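Local coordinates for flagellar protein (Xanthomonas campestris pv. campestris, PDB 3C12) that probably acts as a scaffold that caps the growing hook during assembly of the bacterial flagellum, the chain here being its C-terminal part with Ig-like and tudor-like domains, at residues L9-P17 with S129-S138; S28-T36 with K100-P108. All blocks are in the same frame, centred on the assembly; numbering follows the deposited sequence.

How the contacts relate
From the N terminus, the chain first lays down L9-P17 and then S28-T36. K100-P108 returns to S28-T36 and closes contact 2, and S129-S138, at the C terminus, comes back to L9-P17 and closes contact 1. Contact 2 is therefore enclosed within the wider loop of contact 1. The two meet on the strand around V105: the V16 O to V105 N distance of 2.8 Å fits a backbone hydrogen bond, and N13 probably bonds D106 through its amide. Strand 98-115 is thus bordered here by strands 13-17 and 29-35, so contact 1 adds the chain's end to the first strand and contact 2 adds strand 29-35.

Contact 1 (L9-P17 with S129-S138); sequences LVGHNVLVP and SPLANVLRVS
L15 and R136 lie side by side and point the same way, with L15 CD2 above one face of the guanidinium, offset toward its rim and 3.7 Å from R136 NH2. The backbones also meet here: L15 N donates to R136 O at 3.0 Å, and L135 N donates to L15 O, with an N-H...O angle of 157°. L15 is thus held by both its polar main-chain atoms. The arginine takes its CG between its own N and carbonyl carbon (chi1 74°) and then runs extended to NE, which brings the flat group level with the leucine branch. NE bonds S138 OG in the guanidinium plane, while NH1 makes a salt bridge to E65.

On the other flank, V14 and V134 cross at about a right angle, V14 CB standing 3.9 Å from V134 CG1; V14 also rests on L123, and V134 on L121, of strand 118-123. L9, which begins the type II turn L9-H12, splits its fork between two partners. Its CD1 meets L131 CD2 with the two side chains nearly perpendicular, and its CD2 meets V137 CG2 at 3.4 Å. V16 CG1 sits 3.8 Å from V134 CA, and L135 touches N133 of the second subunit.

The C-terminal tail of the chain is therefore joined to strand 13-17 by two backbone bonds and a run of aliphatic contacts. With its in-plane bond and salt bridge, the guanidinium has its rotation restrained, so that it offers L15 a flat face while its charge is probably balanced by E65.

Contact 2 (S28-T36 with K100-P108); sequences SAKGVVAAT and KLATYVDAP
This contact is an antiparallel beta pairing in which strand 29-35, part of the Ig-like domain, runs against the broken strand 98-115. The short axes of 29-35 and 103-108 approach to 4.6 Å and their directions differ by 144°, as expected of twisted antiparallel neighbours. V32 and Y104 form the hydrogen-bonded pair: V32 N donates to Y104 O at 2.8 Å, and Y104 N returns to V32 O at 3.0 Å. One step on, G31 and V105 are a non-hydrogen-bonded pair whose CA atoms come within 4.2 Å, a closeness in keeping with the lack of a side chain on G31. D106 N then donates to K30 O with an N-H...O angle of 164°, although the donor is tilted out of the carbonyl plane. V105 turns its backbone N-H to strand 13-17 instead.

On the face carrying V32 and Y104, the two side chains cross at about a right angle, with V32 CG2 4.1 Å from Y104 CB. V32 O lies at the edge of the tyrosine ring, near its plane. V32 also packs on L15, and Y104 on P17 and on N133 of the second subunit. The other face has V33 and T103 side by side, V33 CG2 3.6 Å from T103 CG2; T103 OG1 turns to S18 O.

K30 and D106 run alongside each other at the end of the pairing. The lysine is extended until its last torsion bends (chi4 -67°). D106 OD1, which N13 ND2 also approaches, probably as a hydrogen bond, makes a long salt bridge to K30 NZ at 3.5 Å.

Contact 1 (L9-P17 with S129-S138)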
loop_
_atom_site.group_PDB
_atom_site.type_symbol
_atom_site.label_atom_id
_atom_site.label_comp_id
_atom_site.label_asym_id
_atom_site.label_seq_id
_atom_site.Cartn_x
_atom_site.Cartn_y
_atom_site.Cartn_z
ATOM N N LEU A 9 -3.153 -18.585 -11.942
ATOM C CA LEU A 9 -2.552 -18.043 -10.743
ATOM C C LEU A 9 -2.784 -19.001 -9.585
ATOM O O LEU A 9 -2.010 -19.041 -8.628
ATOM C CB LEU A 9 -3.162 -16.685 -10.425
ATOM C CG LEU A 9 -2.832 -15.580 -11.419
ATOM C CD1 LEU A 9 -3.620 -14.335 -11.085
ATOM C CD2 LEU A 9 -1.345 -15.308 -11.376
ATOM N N VAL A 10 -3.850 -19.784 -9.676
ATOM C CA VAL A 10 -4.162 -20.733 -8.615
ATOM C C VAL A 10 -2.970 -21.659 -8.381
ATOM O O VAL A 10 -2.412 -22.220 -9.325
ATOM C CB VAL A 10 -5.410 -21.580 -8.964
ATOM C CG1 VAL A 10 -5.829 -22.412 -7.755
ATOM C CG2 VAL A 10 -6.549 -20.673 -9.407
ATOM N N GLY A 11 -2.574 -21.804 -7.121
ATOM C CA GLY A 11 -1.448 -22.666 -6.803
ATOM C C GLY A 11 -0.118 -21.939 -6.705
ATOM O O GLY A 11 0.854 -22.471 -6.171
ATOM N N HIS A 12 -0.071 -20.719 -7.220
ATOM C CA HIS A 12 1.152 -19.934 -7.183
ATOM C C HIS A 12 1.079 -18.826 -6.136
ATOM O O HIS A 12 0.094 -18.721 -5.398
ATOM C CB HIS A 12 1.422 -19.342 -8.565
ATOM C CG HIS A 12 1.769 -20.369 -9.601
ATOM N ND1 HIS A 12 2.009 -20.046 -10.919
ATOM C CD2 HIS A 12 1.943 -21.708 -9.503
ATOM C CE1 HIS A 12 2.316 -21.142 -11.589
ATOM N NE2 HIS A 12 2.283 -22.165 -10.752
ATOM N N ASN A 13 2.134 -18.014 -6.066
ATOM C CA ASN A 13 2.205 -16.902 -5.120
ATOM C C ASN A 13 2.165 -15.581 -5.861
ATOM O O ASN A 13 2.652 -15.464 -6.983
ATOM C CB ASN A 13 3.479 -16.988 -4.271
ATOM C CG ASN A 13 3.291 -17.830 -3.023
ATOM O OD1 ASN A 13 2.822 -18.963 -3.088
ATOM N ND2 ASN A 13 3.656 -17.278 -1.878
ATOM N N VAL A 14 1.565 -14.585 -5.232
ATOM C CA VAL A 14 1.459 -13.277 -5.845
ATOM C C VAL A 14 1.873 -12.189 -4.878
ATOM O O VAL A 14 1.933 -12.396 -3.664
ATOM C CB VAL A 14 0.013 -12.984 -6.314
ATOM C CG1 VAL A 14 -0.390 -13.967 -7.394
ATOM C CG2 VAL A 14 -0.947 -13.061 -5.133
ATOM N N LEU A 15 2.173 -11.027 -5.438
ATOM C CA LEU A 15 2.556 -9.878 -4.651
ATOM C C LEU A 15 1.471 -8.851 -4.838
ATOM O O LEU A 15 1.222 -8.391 -5.946
ATOM C CB LEU A 15 3.900 -9.319 -5.117
ATOM C CG LEU A 15 5.142 -9.871 -4.412
ATOM C CD1 LEU A 15 5.161 -11.383 -4.496
ATOM C CD2 LEU A 15 6.380 -9.285 -5.050
ATOM N N VAL A 16 0.814 -8.509 -3.743
ATOM C CA VAL A 16 -0.249 -7.528 -3.777
ATOM C C VAL A 16 -0.014 -6.471 -2.713
ATOM O O VAL A 16 0.585 -6.740 -1.673
ATOM C CB VAL A 16 -1.618 -8.191 -3.527
ATOM C CG1 VAL A 16 -1.945 -9.141 -4.657
ATOM C CG2 VAL A 16 -1.595 -8.941 -2.209
ATOM N N PRO A 17 -0.461 -5.241 -2.977
ATOM C CA PRO A 17 -0.306 -4.135 -2.033
ATOM C C PRO A 17 -1.141 -4.439 -0.798
ATOM O O PRO A 17 -2.353 -4.604 -0.898
ATOM C CB PRO A 17 -0.853 -2.941 -2.809
ATOM C CG PRO A 17 -0.577 -3.304 -4.222
ATOM C CD PRO A 17 -0.965 -4.753 -4.269
ATOM N N SER A 129 -8.796 -10.623 -2.995
ATOM C CA SER A 129 -8.109 -9.653 -3.799
ATOM C C SER A 129 -8.558 -9.703 -5.234
ATOM O O SER A 129 -8.572 -10.757 -5.854
ATOM C CB SER A 129 -6.601 -9.873 -3.754
ATOM O OG SER A 129 -5.959 -8.931 -4.601
ATOM N N PRO A 130 -8.948 -8.551 -5.779
ATOM C CA PRO A 130 -9.382 -8.534 -7.173
ATOM C C PRO A 130 -8.176 -8.725 -8.101
ATOM O O PRO A 130 -7.101 -8.149 -7.889
ATOM C CB PRO A 130 -10.010 -7.154 -7.316
ATOM C CG PRO A 130 -9.230 -6.332 -6.337
ATOM C CD PRO A 130 -9.166 -7.241 -5.145
ATOM N N LEU A 131 -8.348 -9.577 -9.101
ATOM C CA LEU A 131 -7.301 -9.814 -10.078
ATOM C C LEU A 131 -7.153 -8.423 -10.679
ATOM O O LEU A 131 -8.085 -7.929 -11.325
ATOM C CB LEU A 131 -7.810 -10.807 -11.128
ATOM C CG LEU A 131 -6.874 -11.290 -12.234
ATOM C CD1 LEU A 131 -6.655 -10.178 -13.253
ATOM C CD2 LEU A 131 -5.565 -11.757 -11.605
ATOM N N ALA A 132 -6.012 -7.783 -10.440
ATOM C CA ALA A 132 -5.758 -6.424 -10.932
ATOM C C ALA A 132 -4.881 -5.760 -9.898
ATOM O O ALA A 132 -3.944 -5.031 -10.234
ATOM C CB ALA A 132 -7.060 -5.625 -11.076
ATOM N N ASN A 133 -5.207 -6.014 -8.635
ATOM C CA ASN A 133 -4.447 -5.467 -7.535
ATOM C C ASN A 133 -3.142 -6.224 -7.475
ATOM O O ASN A 133 -2.259 -5.879 -6.704
ATOM C CB ASN A 133 -5.192 -5.629 -6.210
ATOM C CG ASN A 133 -6.376 -4.694 -6.081
ATOM O OD1 ASN A 133 -6.720 -4.270 -4.986
ATOM N ND2 ASN A 133 -7.011 -4.375 -7.200
ATOM N N VAL A 134 -3.015 -7.259 -8.299
ATOM C CA VAL A 134 -1.787 -8.046 -8.306
ATOM C C VAL A 134 -0.633 -7.263 -8.923
ATOM O O VAL A 134 -0.782 -6.634 -9.969
ATOM C CB VAL A 134 -1.958 -9.370 -9.077
ATOM C CG1 VAL A 134 -0.697 -10.226 -8.929
ATOM C CG2 VAL A 134 -3.171 -10.116 -8.553
ATOM N N LEU A 135 0.516 -7.303 -8.255
ATOM C CA LEU A 135 1.702 -6.605 -8.724
ATOM C C LEU A 135 2.484 -7.516 -9.668
ATOM O O LEU A 135 3.056 -7.056 -10.657
ATOM C CB LEU A 135 2.575 -6.186 -7.528
ATOM C CG LEU A 135 3.880 -5.390 -7.755
ATOM C CD1 LEU A 135 5.038 -6.326 -8.098
ATOM C CD2 LEU A 135 3.665 -4.345 -8.857
ATOM N N ARG A 136 2.500 -8.810 -9.364
ATOM C CA ARG A 136 3.207 -9.774 -10.187
ATOM C C ARG A 136 3.245 -11.122 -9.491
ATOM O O ARG A 136 3.037 -11.208 -8.281
ATOM C CB ARG A 136 4.643 -9.313 -10.449
ATOM C CG ARG A 136 5.574 -9.440 -9.254
ATOM C CD ARG A 136 7.016 -9.442 -9.715
ATOM N NE ARG A 136 7.974 -9.648 -8.631
ATOM C CZ ARG A 136 8.590 -8.668 -7.975
ATOM N NH1 ARG A 136 8.350 -7.395 -8.288
ATOM N NH2 ARG A 136 9.456 -8.966 -7.012
ATOM N N VAL A 137 3.526 -12.174 -10.256
ATOM C CA VAL A 137 3.600 -13.519 -9.695
ATOM C C VAL A 137 5.010 -13.809 -9.245
ATOM O O VAL A 137 5.841 -14.223 -10.054
ATOM C CB VAL A 137 3.233 -14.617 -10.723
ATOM C CG1 VAL A 137 3.259 -15.993 -10.036
ATOM C CG2 VAL A 137 1.871 -14.338 -11.337
ATOM N N SER A 138 5.288 -13.594 -7.965
ATOM C CA SER A 138 6.625 -13.869 -7.433
ATOM C C SER A 138 6.551 -14.533 -6.058
ATOM O O SER A 138 5.444 -14.536 -5.472
ATOM C CB SER A 138 7.465 -12.570 -7.350
ATOM O OG SER A 138 8.003 -12.186 -8.619
ATOM O OXT SER A 138 7.600 -15.034 -5.583
#

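Contact 2 (S28-T36 with K100-P108)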
loop_
_atom_site.group_PDB
_atom_site.type_symbol
_atom_site.label_atom_id
_atom_site.label_comp_id
_atom_site.label_asym_id
_atom_site.label_seq_id
_atom_site.Cartn_x
_atom_site.Cartn_y
_atom_site.Cartn_z
ATOM N N SER A 28 5.808 -17.281 9.483
ATOM C CA SER A 28 6.456 -16.605 8.353
ATOM C C SER A 28 5.583 -15.831 7.360
ATOM O O SER A 28 4.646 -16.367 6.752
ATOM C CB SER A 28 7.362 -17.578 7.594
ATOM O OG SER A 28 8.490 -17.907 8.395
ATOM N N ALA A 29 5.917 -14.551 7.217
ATOM C CA ALA A 29 5.238 -13.640 6.314
ATOM C C ALA A 29 6.335 -12.852 5.619
ATOM O O ALA A 29 7.198 -12.277 6.268
ATOM C CB ALA A 29 4.335 -12.707 7.090
ATOM N N LYS A 30 6.312 -12.838 4.295
ATOM C CA LYS A 30 7.324 -12.124 3.541
ATOM C C LYS A 30 6.694 -11.172 2.537
ATOM O O LYS A 30 5.505 -11.261 2.241
ATOM C CB LYS A 30 8.243 -13.112 2.814
ATOM C CG LYS A 30 7.564 -13.973 1.749
ATOM C CD LYS A 30 8.584 -14.813 0.978
ATOM C CE LYS A 30 7.932 -15.691 -0.085
ATOM N NZ LYS A 30 7.074 -16.759 0.497
ATOM N N GLY A 31 7.506 -10.260 2.016
ATOM C CA GLY A 31 7.021 -9.297 1.051
ATOM C C GLY A 31 8.161 -8.415 0.591
ATOM O O GLY A 31 9.327 -8.707 0.857
ATOM N N VAL A 32 7.822 -7.332 -0.099
ATOM C CA VAL A 32 8.830 -6.418 -0.607
ATOM C C VAL A 32 8.350 -4.986 -0.642
ATOM O O VAL A 32 7.159 -4.707 -0.574
ATOM C CB VAL A 32 9.258 -6.790 -2.033
ATOM C CG1 VAL A 32 9.914 -8.149 -2.039
ATOM C CG2 VAL A 32 8.057 -6.784 -2.940
ATOM N N VAL A 33 9.308 -4.081 -0.763
ATOM C CA VAL A 33 9.044 -2.655 -0.822
ATOM C C VAL A 33 10.038 -2.034 -1.792
ATOM O O VAL A 33 11.153 -2.529 -1.949
ATOM C CB VAL A 33 9.216 -2.004 0.556
ATOM C CG1 VAL A 33 9.197 -0.510 0.422
ATOM C CG2 VAL A 33 8.105 -2.452 1.482
ATOM N N ALA A 34 9.639 -0.949 -2.442
ATOM C CA ALA A 34 10.522 -0.301 -3.393
ATOM C C ALA A 34 11.235 0.899 -2.787
ATOM O O ALA A 34 10.647 1.967 -2.644
ATOM C CB ALA A 34 9.737 0.113 -4.616
ATOM N N ALA A 35 12.505 0.703 -2.437
ATOM C CA ALA A 35 13.350 1.751 -1.861
ATOM C C ALA A 35 13.721 2.757 -2.937
ATOM O O ALA A 35 14.117 2.384 -4.036
ATOM C CB ALA A 35 14.609 1.148 -1.269
ATOM N N THR A 36 13.603 4.034 -2.605
ATOM C CA THR A 36 13.896 5.095 -3.551
ATOM C C THR A 36 15.302 5.662 -3.402
ATOM O O THR A 36 15.701 6.566 -4.137
ATOM C CB THR A 36 12.893 6.237 -3.390
ATOM O OG1 THR A 36 12.907 6.688 -2.030
ATOM C CG2 THR A 36 11.497 5.766 -3.742
ATOM N N LYS A 100 7.814 7.074 4.077
ATOM C CA LYS A 100 6.995 5.868 4.162
ATOM C C LYS A 100 6.919 5.239 2.782
ATOM O O LYS A 100 6.673 5.921 1.793
ATOM C CB LYS A 100 5.585 6.204 4.669
ATOM C CG LYS A 100 5.281 5.659 6.068
ATOM C CD LYS A 100 3.918 6.127 6.627
ATOM C CE LYS A 100 2.686 5.475 5.940
ATOM N NZ LYS A 100 2.425 4.015 6.246
ATOM N N LEU A 101 7.151 3.936 2.717
ATOM C CA LEU A 101 7.107 3.222 1.447
ATOM C C LEU A 101 5.925 2.261 1.422
ATOM O O LEU A 101 5.523 1.745 2.462
ATOM C CB LEU A 101 8.396 2.432 1.240
ATOM C CG LEU A 101 9.744 3.142 1.376
ATOM C CD1 LEU A 101 10.831 2.093 1.349
ATOM C CD2 LEU A 101 9.948 4.171 0.269
ATOM N N ALA A 102 5.376 2.025 0.230
ATOM C CA ALA A 102 4.242 1.119 0.057
ATOM C C ALA A 102 4.691 -0.318 0.225
ATOM O O ALA A 102 5.708 -0.723 -0.319
ATOM C CB ALA A 102 3.632 1.301 -1.313
ATOM N N THR A 103 3.924 -1.093 0.977
ATOM C CA THR A 103 4.265 -2.488 1.210
ATOM C C THR A 103 3.498 -3.441 0.302
ATOM O O THR A 103 2.298 -3.280 0.089
ATOM C CB THR A 103 3.992 -2.880 2.674
ATOM O OG1 THR A 103 2.804 -2.223 3.131
ATOM C CG2 THR A 103 5.148 -2.482 3.560
ATOM N N TYR A 104 4.209 -4.426 -0.240
ATOM C CA TYR A 104 3.607 -5.436 -1.104
ATOM C C TYR A 104 3.845 -6.766 -0.442
ATOM O O TYR A 104 4.983 -7.166 -0.211
ATOM C CB TYR A 104 4.225 -5.430 -2.509
ATOM C CG TYR A 104 4.093 -4.095 -3.206
ATOM C CD1 TYR A 104 4.942 -3.033 -2.874
ATOM C CD2 TYR A 104 3.078 -3.862 -4.132
ATOM C CE1 TYR A 104 4.777 -1.767 -3.441
ATOM C CE2 TYR A 104 2.901 -2.596 -4.707
ATOM C CZ TYR A 104 3.753 -1.551 -4.354
ATOM O OH TYR A 104 3.573 -0.280 -4.875
ATOM N N VAL A 105 2.759 -7.452 -0.131
ATOM C CA VAL A 105 2.855 -8.729 0.545
ATOM C C VAL A 105 2.767 -9.913 -0.383
ATOM O O VAL A 105 1.989 -9.913 -1.342
ATOM C CB VAL A 105 1.748 -8.865 1.588
ATOM C CG1 VAL A 105 1.855 -10.195 2.288
ATOM C CG2 VAL A 105 1.840 -7.727 2.566
ATOM N N ASP A 106 3.575 -10.925 -0.086
ATOM C CA ASP A 106 3.557 -12.141 -0.873
ATOM C C ASP A 106 2.606 -13.136 -0.211
ATOM O O ASP A 106 2.685 -13.369 1.000
ATOM C CB ASP A 106 4.947 -12.753 -0.978
ATOM C CG ASP A 106 4.937 -14.063 -1.755
ATOM O OD1 ASP A 106 4.487 -15.091 -1.188
ATOM O OD2 ASP A 106 5.354 -14.060 -2.936
ATOM N N ALA A 107 1.715 -13.721 -1.011
ATOM C CA ALA A 107 0.737 -14.662 -0.497
ATOM C C ALA A 107 0.360 -15.703 -1.521
ATOM O O ALA A 107 0.340 -15.435 -2.723
ATOM C CB ALA A 107 -0.517 -13.924 -0.057
ATOM N N PRO A 108 0.035 -16.913 -1.051
ATOM C CA PRO A 108 -0.350 -18.008 -1.937
ATOM C C PRO A 108 -1.802 -17.870 -2.416
ATOM O O PRO A 108 -2.718 -17.647 -1.619
ATOM C CB PRO A 108 -0.120 -19.232 -1.064
ATOM C CG PRO A 108 -0.534 -18.744 0.277
ATOM C CD PRO A 108 0.085 -17.365 0.352
#